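Local coordinates for SusD-like protein BACOVA_02651 (PDB 5E75) that binds polysaccharide at the cell surface of a gut bacterium and probably mediates xyloglucan binding before the glycan is transported into the periplasm for degradation, at residues Phe33-Arg38 with Ser77-Val82; Thr261-Leu266 with Gly344-Met349; Ile286-Gln291 with Arg411-Gly416; Lys307-Ser312 with Ile452-Asp457. All coordinates share one frame; numbering follows the deposited sequence.

Contact 1. Residues Phe33-Arg38 with Ser77-Val82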
# COMPACT_ATOMS: atom_id res chain seq x y z
N PHE A 33 13.97 0.36 -2.11
CA PHE A 33 14.37 -1.02 -1.90
C PHE A 33 14.37 -1.44 -0.42
O PHE A 33 13.88 -2.53 -0.09
CB PHE A 33 15.75 -1.29 -2.54
CG PHE A 33 16.20 -2.72 -2.41
CD1 PHE A 33 15.79 -3.68 -3.33
CD2 PHE A 33 17.02 -3.09 -1.38
CE1 PHE A 33 16.19 -4.99 -3.20
CE2 PHE A 33 17.42 -4.41 -1.24
CZ PHE A 33 17.01 -5.35 -2.15
N ASP A 34 14.88 -0.62 0.49
CA ASP A 34 15.00 -1.03 1.89
C ASP A 34 13.62 -1.24 2.50
O ASP A 34 13.48 -2.00 3.45
CB ASP A 34 15.78 -0.03 2.76
CG ASP A 34 17.27 -0.08 2.55
OD1 ASP A 34 17.73 -0.93 1.77
OD2 ASP A 34 17.97 0.73 3.20
N TYR A 35 12.62 -0.53 1.99
CA TYR A 35 11.24 -0.71 2.45
C TYR A 35 10.59 -1.93 1.79
O TYR A 35 10.06 -2.79 2.49
CB TYR A 35 10.44 0.56 2.14
CG TYR A 35 8.94 0.49 2.35
CD1 TYR A 35 8.39 0.17 3.58
CD2 TYR A 35 8.06 0.80 1.31
CE1 TYR A 35 7.02 0.15 3.78
CE2 TYR A 35 6.68 0.76 1.50
CZ TYR A 35 6.18 0.45 2.73
OH TYR A 35 4.81 0.41 2.95
N ASN A 36 10.67 -2.00 0.47
CA ASN A 36 10.05 -3.10 -0.26
C ASN A 36 10.64 -4.46 0.09
O ASN A 36 9.95 -5.47 -0.01
CB ASN A 36 10.13 -2.88 -1.78
CG ASN A 36 9.22 -3.80 -2.54
OD1 ASN A 36 8.00 -3.55 -2.61
ND2 ASN A 36 9.77 -4.87 -3.11
N GLN A 37 11.89 -4.51 0.52
CA GLN A 37 12.54 -5.80 0.65
C GLN A 37 12.00 -6.62 1.81
O GLN A 37 12.22 -7.83 1.87
CB GLN A 37 14.06 -5.67 0.76
CG GLN A 37 14.57 -5.12 2.07
CD GLN A 37 16.05 -5.40 2.26
OE1 GLN A 37 16.89 -4.52 2.09
NE2 GLN A 37 16.37 -6.63 2.61
N ARG A 38 11.30 -5.98 2.74
CA ARG A 38 10.80 -6.71 3.90
C ARG A 38 9.61 -6.04 4.57
O ARG A 38 8.51 -6.61 4.58
CB ARG A 38 11.93 -6.90 4.92
CG ARG A 38 11.62 -7.88 6.05
CD ARG A 38 12.90 -8.57 6.53
NE ARG A 38 13.44 -9.49 5.52
CZ ARG A 38 13.10 -10.77 5.40
NH1 ARG A 38 12.20 -11.31 6.21
NH2 ARG A 38 13.66 -11.51 4.45
N SER A 77 14.75 3.45 7.36
CA SER A 77 15.84 3.57 6.39
C SER A 77 15.34 3.74 4.97
O SER A 77 15.84 4.58 4.22
CB SER A 77 16.76 2.34 6.45
OG SER A 77 17.81 2.44 5.47
N GLY A 78 14.37 2.92 4.57
CA GLY A 78 13.83 2.98 3.22
C GLY A 78 13.17 4.30 2.89
O GLY A 78 13.45 4.90 1.85
N PHE A 79 12.28 4.77 3.77
CA PHE A 79 11.60 6.01 3.49
C PHE A 79 12.61 7.16 3.47
O PHE A 79 12.51 8.03 2.60
CB PHE A 79 10.49 6.28 4.52
CG PHE A 79 9.36 5.28 4.48
CD1 PHE A 79 8.68 4.99 3.30
CD2 PHE A 79 8.97 4.64 5.63
CE1 PHE A 79 7.64 4.05 3.28
CE2 PHE A 79 7.93 3.71 5.61
CZ PHE A 79 7.27 3.43 4.44
N TYR A 80 13.55 7.17 4.41
CA TYR A 80 14.57 8.22 4.38
C TYR A 80 15.52 8.09 3.19
O TYR A 80 16.07 9.08 2.74
CB TYR A 80 15.31 8.37 5.73
CG TYR A 80 14.51 9.26 6.65
CD1 TYR A 80 14.43 10.62 6.41
CD2 TYR A 80 13.77 8.74 7.71
CE1 TYR A 80 13.69 11.45 7.21
CE2 TYR A 80 13.00 9.59 8.52
CZ TYR A 80 12.98 10.93 8.25
OH TYR A 80 12.22 11.77 9.04
N SER A 81 15.68 6.89 2.65
CA SER A 81 16.43 6.73 1.40
C SER A 81 15.72 7.41 0.24
O SER A 81 16.35 8.03 -0.62
CB SER A 81 16.66 5.24 1.09
OG SER A 81 17.60 4.66 1.97
N VAL A 82 14.40 7.31 0.19
CA VAL A 82 13.63 8.04 -0.81
C VAL A 82 13.82 9.55 -0.64
O VAL A 82 14.07 10.28 -1.61
CB VAL A 82 12.11 7.69 -0.77
CG1 VAL A 82 11.36 8.50 -1.82
CG2 VAL A 82 11.88 6.21 -1.00
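One face of the Tyr35 ring is covered by the tip of Phe79, whose CZ stands 3.3 Å above the plane and is shifted toward the rim. The closest pair of atoms is Tyr35 CE1 and Phe79 CZ, 3.4 Å apart. With ring planes 42° apart the pair is oblique, neither stacked nor edge-to-face, yet Phe79 CE1 and CZ together span most of the tyrosine ring. CG of Tyr35 lies anti to the backbone N (chi1 171°), which brings one face of the ring against Phe79; the hydroxyl at its far end is hydrogen-bonded to the hydroxyl of Tyr423.

The second flat group, the carboxylate of Asp34, is met at one oxygen. Ser77 OG donates to Asp34 OD2 over 2.8 Å, and OD2 accepts on its anti lone pair, the one facing away from OD1. Between these two side-chain contacts the backbones come close: Asp34 CA and Gly78 CA are 4.4 Å apart, and Asp34 CB rests 3.6 Å from Gly78 CA. A beta carbon at Gly78 would run into Tyr35 N, so glycine permits this approach. Ser81, one turn on, gives Ser77 O two hydrogen bonds, from its N and its OG, which arrive on opposite faces of the carbonyl plane.

The contact therefore sets the short helix 33-36 against the long helix 70-95, within the N-terminal part of the helical, TPR-related SusD scaffold. Phe79 continues onto Met124 of helix 103-125 behind it, while elsewhere on helix 33-36, Phe33 meets Trp256 edge-to-face and Asn36 is hydrogen-bonded to Thr355, in the strand 355-359.

Contact 2. Residues Thr261-Leu266 with Gly344-Met349; sequences TLLSDL and GKVKQM
Ser264 and Thr261 hold Met349 in the tight part of this contact. Met349 N donates to Ser264 OG over 3.0 Å, fairly straight at 158°, and the same hydroxyl is hydrogen-bonded to Asn277 O, so it links two loops. OG reaches the amide because it sits beside its own backbone N, anti to the carbonyl carbon (chi1 -62°). Nearby, the backbones are in contact: Thr261 CA approaches Met349 O at 3.2 Å in a CA-H...O contact, and Thr261 CG2 flanks the same oxygen. Without the Ser264 hydroxyl, as with an alanine here, Met349 N and Asn277 O are likely to lose their shared partner, leaving the loop freer to shift.

Toward the other end the packing is slacker. Leu263 CG and Val346 CG1 are 4.2 Å apart, their side chains crossing at about a right angle, and Leu263 CD1 has Lys347 O at 4.0 Å. Lys347 and Gln348 are exposed and start away from the helix, although Gln348 OE1 turns to Asn277 ND2.

The result is that the loop joining strands 321-322 and 355-359 lies against segment 261-266, where Thr261 and Leu262 also pack on helix 33-36, with Leu262 touching helix 40-46 as well.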
# COMPACT_ATOMS: atom_id res chain seq x y z
N THR A 261 12.22 -8.22 -4.11
CA THR A 261 12.71 -9.41 -3.43
C THR A 261 11.67 -10.18 -2.60
O THR A 261 12.03 -11.09 -1.86
CB THR A 261 13.93 -9.09 -2.53
OG1 THR A 261 13.58 -8.09 -1.57
CG2 THR A 261 15.05 -8.58 -3.35
N LEU A 262 10.39 -9.86 -2.77
CA LEU A 262 9.33 -10.41 -1.93
C LEU A 262 8.83 -11.79 -2.33
O LEU A 262 8.09 -12.39 -1.55
CB LEU A 262 8.14 -9.46 -1.92
CG LEU A 262 8.35 -8.13 -1.18
CD1 LEU A 262 7.14 -7.23 -1.39
CD2 LEU A 262 8.66 -8.35 0.31
N LEU A 263 9.20 -12.28 -3.51
CA LEU A 263 8.59 -13.49 -4.09
C LEU A 263 8.52 -14.65 -3.11
O LEU A 263 7.47 -15.27 -2.91
CB LEU A 263 9.35 -13.90 -5.37
CG LEU A 263 8.83 -14.96 -6.37
CD1 LEU A 263 9.05 -16.39 -5.90
CD2 LEU A 263 7.37 -14.74 -6.67
N SER A 264 9.65 -14.96 -2.49
CA SER A 264 9.77 -16.15 -1.67
C SER A 264 9.07 -16.01 -0.32
O SER A 264 8.67 -17.01 0.29
CB SER A 264 11.25 -16.50 -1.49
OG SER A 264 11.85 -16.79 -2.73
N ASP A 265 8.90 -14.78 0.15
CA ASP A 265 8.22 -14.53 1.42
C ASP A 265 6.70 -14.50 1.27
O ASP A 265 5.99 -14.61 2.27
CB ASP A 265 8.72 -13.23 2.04
CG ASP A 265 10.12 -13.36 2.64
OD1 ASP A 265 10.26 -14.04 3.67
OD2 ASP A 265 11.06 -12.80 2.08
N LEU A 266 6.21 -14.37 0.04
CA LEU A 266 4.78 -14.35 -0.24
C LEU A 266 4.25 -15.71 -0.71
O LEU A 266 3.15 -16.11 -0.35
CB LEU A 266 4.45 -13.30 -1.31
CG LEU A 266 4.81 -11.84 -0.98
CD1 LEU A 266 4.47 -10.95 -2.17
CD2 LEU A 266 4.10 -11.37 0.27
N GLY A 344 10.35 -15.83 -18.12
CA GLY A 344 11.45 -16.40 -17.37
C GLY A 344 11.86 -15.61 -16.14
O GLY A 344 12.80 -16.00 -15.45
N LYS A 345 11.15 -14.53 -15.84
CA LYS A 345 11.60 -13.57 -14.83
C LYS A 345 11.04 -13.85 -13.42
O LYS A 345 10.54 -12.94 -12.75
CB LYS A 345 11.21 -12.16 -15.25
CG LYS A 345 11.77 -11.69 -16.59
CD LYS A 345 11.19 -10.35 -16.98
CE LYS A 345 11.91 -9.76 -18.19
NZ LYS A 345 11.22 -8.53 -18.68
N VAL A 346 11.12 -15.09 -12.99
CA VAL A 346 10.77 -15.48 -11.63
C VAL A 346 11.95 -16.29 -11.10
O VAL A 346 12.28 -17.33 -11.67
CB VAL A 346 9.48 -16.32 -11.56
CG1 VAL A 346 9.24 -16.80 -10.12
CG2 VAL A 346 8.28 -15.54 -12.08
N LYS A 347 12.59 -15.82 -10.04
CA LYS A 347 13.67 -16.54 -9.38
C LYS A 347 13.53 -16.36 -7.88
O LYS A 347 12.67 -15.59 -7.44
CB LYS A 347 15.04 -16.02 -9.84
CG LYS A 347 15.45 -16.46 -11.23
CD LYS A 347 16.85 -16.00 -11.60
CE LYS A 347 17.38 -16.74 -12.85
NZ LYS A 347 18.00 -18.11 -12.60
N GLN A 348 14.31 -17.08 -7.10
CA GLN A 348 14.28 -16.94 -5.65
C GLN A 348 14.42 -15.46 -5.29
O GLN A 348 15.32 -14.78 -5.79
CB GLN A 348 15.41 -17.75 -5.00
CG GLN A 348 15.45 -17.65 -3.49
CD GLN A 348 16.53 -18.52 -2.88
OE1 GLN A 348 16.39 -19.73 -2.82
NE2 GLN A 348 17.62 -17.91 -2.44
N MET A 349 13.53 -14.98 -4.43
CA MET A 349 13.55 -13.59 -3.99
C MET A 349 13.62 -12.63 -5.17
O MET A 349 14.33 -11.63 -5.12
CB MET A 349 14.70 -13.36 -3.00
CG MET A 349 14.52 -14.18 -1.73
SD MET A 349 15.85 -13.96 -0.51
CE MET A 349 16.86 -15.39 -0.81

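Contact 3. Residues Ile286-Gln291 with Arg411-Gly416; sequences IDMLQQ and RRVEFG
Asp287 and Arg412 form a salt bridge between helices 286-291 and 404-415, whose local axes cross nearly perpendicularly (-96°) in the helical body of the SusD fold. The guanidinium grips the carboxylate end-on with two nitrogens, one for each oxygen. NH1 reaches Asp287 OD1 at 2.9 Å with a straight bond (167°) in the guanidinium plane and on the syn side of the acid. NH2 reaches Asp287 OD2 at 2.8 Å, but comes from well above the carboxylate plane.

Both groups have further partners: Arg412 NH1 is hydrogen-bonded to Tyr439 OH, and Asp287 OD2 accepts from Gln443 NE2. NH1 and NH2 thus both have acceptors, and the bonds of the buried arginine to two groups should fix the rotation of the guanidinium. One guanidinium face carries Gln291, whose amide is stacked with the planes 15° apart and whose CG lies 3.5 Å from Arg412 NH1. The backbone carbonyl of Gln291 is taken by Arg409 NE. A leucine in place of Arg412 would probably leave the Asp287 carboxylate without its opposite charge and strip Gln291 of the flat surface it lies on.

Apolar atoms fill in alongside. Gln291 CB sits 3.6 Å from Val413 CG1, and the bent chain of Met288 slides past Arg412, bringing its CE methyl to 3.5 Å from Arg412 O.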
# COMPACT_ATOMS: atom_id res chain seq x y z
N ILE A 286 -9.01 -14.58 8.95
CA ILE A 286 -10.43 -14.89 8.99
C ILE A 286 -11.25 -13.61 8.74
O ILE A 286 -12.16 -13.59 7.91
CB ILE A 286 -10.77 -15.54 10.32
CG1 ILE A 286 -10.05 -16.89 10.46
CG2 ILE A 286 -12.29 -15.74 10.45
CD1 ILE A 286 -10.19 -17.54 11.86
N ASP A 287 -10.90 -12.54 9.45
CA ASP A 287 -11.54 -11.24 9.29
C ASP A 287 -11.47 -10.73 7.85
O ASP A 287 -12.49 -10.35 7.26
CB ASP A 287 -10.88 -10.28 10.30
CG ASP A 287 -10.99 -8.80 9.93
OD1 ASP A 287 -12.09 -8.30 9.65
OD2 ASP A 287 -9.92 -8.14 9.96
N MET A 288 -10.28 -10.74 7.25
CA MET A 288 -10.13 -10.28 5.88
C MET A 288 -10.97 -11.10 4.90
O MET A 288 -11.68 -10.56 4.04
CB MET A 288 -8.67 -10.35 5.48
CG MET A 288 -8.40 -9.86 4.06
SD MET A 288 -8.66 -8.08 3.88
CE MET A 288 -9.93 -8.00 2.62
N LEU A 289 -10.92 -12.43 5.04
CA LEU A 289 -11.68 -13.29 4.15
C LEU A 289 -13.18 -13.01 4.25
O LEU A 289 -13.90 -13.07 3.26
CB LEU A 289 -11.38 -14.77 4.41
CG LEU A 289 -10.00 -15.22 3.95
CD1 LEU A 289 -9.69 -16.58 4.57
CD2 LEU A 289 -9.90 -15.27 2.44
N GLN A 290 -13.65 -12.68 5.45
CA GLN A 290 -15.07 -12.40 5.63
C GLN A 290 -15.48 -11.07 5.01
O GLN A 290 -16.67 -10.79 4.86
CB GLN A 290 -15.43 -12.41 7.11
CG GLN A 290 -15.40 -13.80 7.71
CD GLN A 290 -15.50 -13.79 9.23
OE1 GLN A 290 -15.22 -12.78 9.88
NE2 GLN A 290 -15.86 -14.93 9.80
N GLN A 291 -14.52 -10.22 4.67
CA GLN A 291 -14.86 -8.95 4.03
C GLN A 291 -15.37 -9.15 2.61
O GLN A 291 -16.16 -8.34 2.11
CB GLN A 291 -13.66 -7.98 3.99
CG GLN A 291 -13.08 -7.63 5.35
CD GLN A 291 -14.12 -7.16 6.32
OE1 GLN A 291 -14.38 -7.80 7.35
NE2 GLN A 291 -14.75 -6.05 6.01
N ARG A 411 -12.66 -0.62 0.39
CA ARG A 411 -11.23 -0.41 0.28
C ARG A 411 -10.45 -1.65 0.71
O ARG A 411 -9.48 -2.03 0.05
CB ARG A 411 -10.78 0.82 1.07
CG ARG A 411 -11.24 2.12 0.45
CD ARG A 411 -10.67 3.33 1.18
NE ARG A 411 -9.24 3.44 0.95
CZ ARG A 411 -8.68 4.08 -0.07
NH1 ARG A 411 -9.39 4.78 -0.94
NH2 ARG A 411 -7.36 4.08 -0.21
N ARG A 412 -10.84 -2.30 1.80
CA ARG A 412 -10.13 -3.49 2.23
C ARG A 412 -10.09 -4.55 1.13
O ARG A 412 -9.03 -5.13 0.87
CB ARG A 412 -10.74 -4.07 3.52
CG ARG A 412 -10.47 -3.23 4.75
CD ARG A 412 -10.92 -3.89 6.05
NE ARG A 412 -10.11 -5.08 6.33
CZ ARG A 412 -10.40 -6.01 7.24
NH1 ARG A 412 -11.49 -5.93 8.00
NH2 ARG A 412 -9.59 -7.05 7.38
N VAL A 413 -11.24 -4.81 0.49
CA VAL A 413 -11.29 -5.84 -0.53
C VAL A 413 -10.67 -5.41 -1.85
O VAL A 413 -10.12 -6.23 -2.57
CB VAL A 413 -12.73 -6.42 -0.77
CG1 VAL A 413 -13.29 -7.08 0.48
CG2 VAL A 413 -13.69 -5.39 -1.24
N GLU A 414 -10.73 -4.13 -2.18
CA GLU A 414 -10.08 -3.67 -3.40
C GLU A 414 -8.56 -3.74 -3.27
O GLU A 414 -7.88 -4.08 -4.25
CB GLU A 414 -10.53 -2.24 -3.73
CG GLU A 414 -9.97 -1.69 -5.04
CD GLU A 414 -10.41 -2.43 -6.28
OE1 GLU A 414 -11.46 -3.13 -6.25
OE2 GLU A 414 -9.71 -2.30 -7.31
N PHE A 415 -8.04 -3.48 -2.07
CA PHE A 415 -6.58 -3.29 -1.90
C PHE A 415 -5.90 -4.33 -1.02
O PHE A 415 -4.76 -4.14 -0.60
CB PHE A 415 -6.26 -1.86 -1.43
CG PHE A 415 -6.73 -0.82 -2.37
CD1 PHE A 415 -6.13 -0.71 -3.61
CD2 PHE A 415 -7.79 -0.01 -2.07
CE1 PHE A 415 -6.62 0.21 -4.53
CE2 PHE A 415 -8.26 0.92 -2.96
CZ PHE A 415 -7.67 1.02 -4.19
N GLY A 416 -6.56 -5.45 -0.76
CA GLY A 416 -5.95 -6.50 0.03
C GLY A 416 -4.62 -6.95 -0.54
O GLY A 416 -4.48 -7.13 -1.75

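Contact 4. Residues Lys307-Ser312 with Ile452-Asp457; sequences KGSYYS and IIKDED
Lys307 and Ile453 are the nearest backbone pair, with CA atoms 5.9 Å apart, where the approach to a two-stranded antiparallel sheet (310-311 with 321-322) meets an edge strand, 451-454, of a three-stranded antiparallel sheet. The two segments share no direct backbone hydrogen bond. A water bridges them instead, accepting from Lys307 N at 2.8 Å and donating to Ile452 O at 2.7 Å. After Lys307 the chain turns at Gly308, whose positive phi (86°) suits glycine, since a beta carbon at these backbone angles would crowd the Lys307 carbonyl oxygen. It then enters the short strand, with Gly308 and Ser309 hydrogen-bonded through their backbones to Tyr323.

The side chains act as two arms that pass between the segments in opposite senses. Lys454 runs out extended, and its NZ donates to Lys307 O over 2.8 Å, from above the carbonyl plane and not on a lone pair. Its CD and CE also lie close to that oxygen. The ammonium is hydrogen-bonded to Thr306 OG1 as well and lies 2.9 Å from Ser309 OG, while Ser309 OG has its own partner in Asn301 OD1; these oxygens probably ease the closeness of the like-charged Arg300.

In the other direction, with chi1 near trans (-170°) and the rest of the chain extended, Lys307 stretches beside Ile453, both side chains pointing the same way. It ends in a weak hydrogen bond to Tyr465 OH on the neighbouring strand 460-465, and along its length Lys307 CD touches Ile453 CG2 at 3.9 Å.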
# COMPACT_ATOMS: atom_id res chain seq x y z
N LYS A 307 -9.68 -23.12 -1.01
CA LYS A 307 -9.85 -24.49 -1.50
C LYS A 307 -10.73 -24.58 -2.75
O LYS A 307 -11.86 -24.10 -2.76
CB LYS A 307 -10.45 -25.35 -0.40
CG LYS A 307 -10.44 -26.84 -0.73
CD LYS A 307 -10.86 -27.66 0.47
CE LYS A 307 -10.53 -29.13 0.26
NZ LYS A 307 -10.95 -29.94 1.43
N GLY A 308 -10.20 -25.22 -3.78
CA GLY A 308 -10.95 -25.44 -5.01
C GLY A 308 -10.89 -24.30 -6.01
O GLY A 308 -11.39 -24.44 -7.13
N SER A 309 -10.28 -23.17 -5.66
CA SER A 309 -10.17 -22.08 -6.61
C SER A 309 -9.21 -22.43 -7.73
O SER A 309 -8.13 -22.98 -7.48
CB SER A 309 -9.71 -20.78 -5.93
OG SER A 309 -10.74 -20.29 -5.08
N TYR A 310 -9.63 -22.11 -8.95
CA TYR A 310 -8.89 -22.42 -10.18
C TYR A 310 -8.33 -21.17 -10.85
O TYR A 310 -8.98 -20.14 -10.92
CB TYR A 310 -9.78 -23.22 -11.16
CG TYR A 310 -9.13 -23.47 -12.51
CD1 TYR A 310 -8.16 -24.46 -12.67
CD2 TYR A 310 -9.47 -22.71 -13.60
CE1 TYR A 310 -7.57 -24.67 -13.90
CE2 TYR A 310 -8.88 -22.91 -14.82
CZ TYR A 310 -7.93 -23.89 -14.97
OH TYR A 310 -7.34 -24.07 -16.21
N TYR A 311 -7.09 -21.30 -11.31
CA TYR A 311 -6.35 -20.22 -11.96
C TYR A 311 -5.85 -20.71 -13.32
O TYR A 311 -4.93 -21.51 -13.39
CB TYR A 311 -5.16 -19.81 -11.08
CG TYR A 311 -5.62 -19.34 -9.72
CD1 TYR A 311 -5.99 -20.23 -8.74
CD2 TYR A 311 -5.71 -17.98 -9.44
CE1 TYR A 311 -6.46 -19.80 -7.51
CE2 TYR A 311 -6.17 -17.53 -8.22
CZ TYR A 311 -6.54 -18.44 -7.25
OH TYR A 311 -7.01 -18.07 -6.01
N SER A 312 -6.42 -20.19 -14.41
CA SER A 312 -5.99 -20.62 -15.74
C SER A 312 -4.60 -20.13 -16.09
O SER A 312 -3.94 -20.70 -16.97
CB SER A 312 -6.97 -20.11 -16.78
OG SER A 312 -7.01 -18.71 -16.77
N ILE A 452 -10.33 -24.07 6.11
CA ILE A 452 -11.29 -23.21 5.47
C ILE A 452 -11.75 -23.94 4.22
O ILE A 452 -10.93 -24.27 3.36
CB ILE A 452 -10.65 -21.86 5.10
CG1 ILE A 452 -10.16 -21.16 6.38
CG2 ILE A 452 -11.65 -20.99 4.36
CD1 ILE A 452 -9.38 -19.90 6.10
N ILE A 453 -13.04 -24.23 4.13
CA ILE A 453 -13.58 -24.98 3.00
C ILE A 453 -14.81 -24.28 2.45
O ILE A 453 -15.30 -23.32 3.05
CB ILE A 453 -13.92 -26.43 3.41
CG1 ILE A 453 -14.99 -26.46 4.49
CG2 ILE A 453 -12.65 -27.12 3.90
CD1 ILE A 453 -15.50 -27.87 4.81
N LYS A 454 -15.31 -24.75 1.31
CA LYS A 454 -16.50 -24.17 0.69
C LYS A 454 -17.67 -25.13 0.61
O LYS A 454 -17.47 -26.34 0.49
CB LYS A 454 -16.19 -23.71 -0.73
CG LYS A 454 -15.25 -22.56 -0.77
CD LYS A 454 -14.65 -22.42 -2.14
CE LYS A 454 -13.47 -21.45 -2.07
NZ LYS A 454 -12.69 -21.44 -3.31
N ASP A 455 -18.88 -24.58 0.68
CA ASP A 455 -20.09 -25.36 0.42
C ASP A 455 -20.50 -25.25 -1.05
O ASP A 455 -19.84 -24.57 -1.84
CB ASP A 455 -21.24 -24.95 1.36
CG ASP A 455 -21.69 -23.51 1.17
OD1 ASP A 455 -21.59 -22.96 0.06
OD2 ASP A 455 -22.16 -22.92 2.17
N GLU A 456 -21.59 -25.92 -1.39
CA GLU A 456 -22.09 -25.96 -2.77
C GLU A 456 -22.28 -24.57 -3.36
O GLU A 456 -22.06 -24.36 -4.55
CB GLU A 456 -23.42 -26.72 -2.83
CG GLU A 456 -23.35 -28.16 -2.35
CD GLU A 456 -24.69 -28.87 -2.48
OE1 GLU A 456 -25.68 -28.21 -2.85
OE2 GLU A 456 -24.74 -30.09 -2.21
N ASP A 457 -22.69 -23.63 -2.52
CA ASP A 457 -22.95 -22.27 -2.99
C ASP A 457 -21.68 -21.42 -3.01
O ASP A 457 -21.74 -20.23 -3.31
CB ASP A 457 -24.03 -21.61 -2.13
CG ASP A 457 -25.36 -22.33 -2.21
OD1 ASP A 457 -25.54 -23.12 -3.17
OD2 ASP A 457 -26.21 -22.12 -1.33
O HOH W 1 -9.33 -22.78 1.71

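How the contacts relate
Contact 3 is the most buried of the four and contact 4, whose centre is about 27 Å from the centre of the chain, the most peripheral. Their chemistry follows: a two-nitrogen salt bridge between helices within the fold, against a water bridge and a lysine-to-carbonyl bond between sheet margins. They are joined, since Leu289 CD1 packs on Ile452 CD1 at 3.7 Å. Contacts 1 and 2 likewise share a boundary, where Gln37 and Phe33 touch Thr261, so helix 33-36 meets the region containing the other three contacts. Contact 1 combines aromatic rings, a close glycine and a serine-aspartate hydrogen bond, contact 2 one serine and a backbone approach. Contacts 1 and 3 lie on opposite sides of the centre.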